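Conserved domain protein (Bacillus anthracis, PDB 3FBQ) is of unknown function but has antiparallel beta-sheet domains whose sequence families, probably immunoglobulin-like, both fall in the E-set clan. Local coordinates at residues Q182-S185 against K186-K190. Numbering follows the deposited sequence.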
# COMPACT_ATOMS: atom_id res chain seq x y z
N GLN A 182 -11.64 28.96 -3.26
CA GLN A 182 -11.27 29.81 -4.38
C GLN A 182 -12.32 29.56 -5.41
O GLN A 182 -12.79 28.42 -5.53
CB GLN A 182 -9.87 29.47 -4.93
CG GLN A 182 -9.60 28.01 -5.26
CD GLN A 182 -8.17 27.76 -5.77
OE1 GLN A 182 -7.94 27.23 -6.89
NE2 GLN A 182 -7.19 28.09 -4.93
N GLU A 183 -12.69 30.64 -6.10
CA GLU A 183 -13.44 30.60 -7.37
C GLU A 183 -12.67 31.26 -8.54
O GLU A 183 -12.00 32.28 -8.36
CB GLU A 183 -14.79 31.25 -7.19
CG GLU A 183 -15.71 30.43 -6.32
CD GLU A 183 -16.85 31.27 -5.76
OE1 GLU A 183 -17.43 32.07 -6.54
OE2 GLU A 183 -17.16 31.15 -4.55
N VAL A 184 -12.76 30.64 -9.72
CA VAL A 184 -12.08 31.08 -10.95
C VAL A 184 -13.13 31.25 -12.10
O VAL A 184 -13.96 30.35 -12.36
CB VAL A 184 -11.01 30.04 -11.37
CG1 VAL A 184 -10.08 30.61 -12.41
CG2 VAL A 184 -10.20 29.62 -10.18
N SER A 185 -13.07 32.40 -12.78
CA SER A 185 -14.04 32.73 -13.84
C SER A 185 -13.69 32.07 -15.15
O SER A 185 -12.53 31.69 -15.37
CB SER A 185 -14.04 34.23 -14.09
OG SER A 185 -12.84 34.57 -14.78
N LYS A 186 -14.69 31.98 -16.05
CA LYS A 186 -14.42 31.51 -17.43
C LYS A 186 -13.27 32.29 -18.08
O LYS A 186 -12.38 31.67 -18.66
CB LYS A 186 -15.69 31.41 -18.31
CG LYS A 186 -16.36 32.74 -18.70
CD LYS A 186 -15.89 33.29 -20.10
CE LYS A 186 -16.13 34.81 -20.27
NZ LYS A 186 -17.04 35.09 -21.43
N GLY A 187 -13.23 33.61 -17.94
CA GLY A 187 -12.08 34.39 -18.38
C GLY A 187 -10.77 33.77 -17.90
O GLY A 187 -9.99 33.23 -18.70
N ALA A 188 -10.59 33.77 -16.57
CA ALA A 188 -9.34 33.38 -15.92
C ALA A 188 -8.94 31.91 -16.15
O ALA A 188 -7.75 31.60 -16.39
CB ALA A 188 -9.45 33.68 -14.49
N ARG A 189 -9.92 31.00 -16.08
CA ARG A 189 -9.64 29.56 -16.27
C ARG A 189 -8.88 29.35 -17.56
O ARG A 189 -8.05 28.42 -17.68
CB ARG A 189 -10.91 28.70 -16.34
CG ARG A 189 -11.86 28.89 -15.20
CD ARG A 189 -12.80 27.74 -15.14
NE ARG A 189 -13.36 27.69 -13.81
CZ ARG A 189 -13.89 26.62 -13.23
NH1 ARG A 189 -13.95 25.45 -13.87
NH2 ARG A 189 -14.34 26.73 -11.98
N LYS A 190 -9.16 30.23 -18.52
CA LYS A 190 -8.71 30.05 -19.87
C LYS A 190 -7.25 30.36 -20.03
O LYS A 190 -6.56 29.70 -20.80
CB LYS A 190 -9.58 30.83 -20.84
CG LYS A 190 -10.93 30.15 -21.06
CD LYS A 190 -11.50 30.42 -22.48
CE LYS A 190 -11.92 31.87 -22.70
NZ LYS A 190 -13.22 32.17 -22.03
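Ser185 turns its hydroxyl forward over the first turn of the helix that follows it, and OG accepts the backbone N-H of Ala188 at 3.0 Å from N, the bond almost straight at 177°. With OG lying between its own backbone N and carbonyl carbon (chi1 73°), the oxygen is swung into line with that amide, one of those at a helix start that have no carbonyl of a preceding turn to bind. The methyl of Ala188 lies near the same OG. This is the classical serine N-cap, and here it serves a strand-to-helix corner: strand 175-184 of the antiparallel sheet ends at Val184, Ser185 makes the bend, and the short helix 186-191 sets off from it, residues 186-190 running nearly at right angles to 182-184. Arg189 N appears to bond Ser185 O, although the place of that oxygen is less certain. Next to the cap, Val184 and Arg189 meet at a slant. CG1 of the valine, anti to the backbone N, reaches towards the helix and touches two side chains at once, Ala188 CB at 3.8 Å and Arg189 CG at 3.7 Å. Beyond that touch the arginine runs extended from CG to NE, back past the end of the strand, and NE donates to Val184 O at 3.1 Å. The carbonyl oxygen lies near the guanidinium plane, at its edge, whereas NE sits well above the carbonyl plane, 51° out of it. Farther along, NH2 forms a salt bridge with Asp220, which with the NE bond should limit rotation of the guanidinium. Ile162 packs against both Val184 and Ala188, joining this corner to strand 162-171.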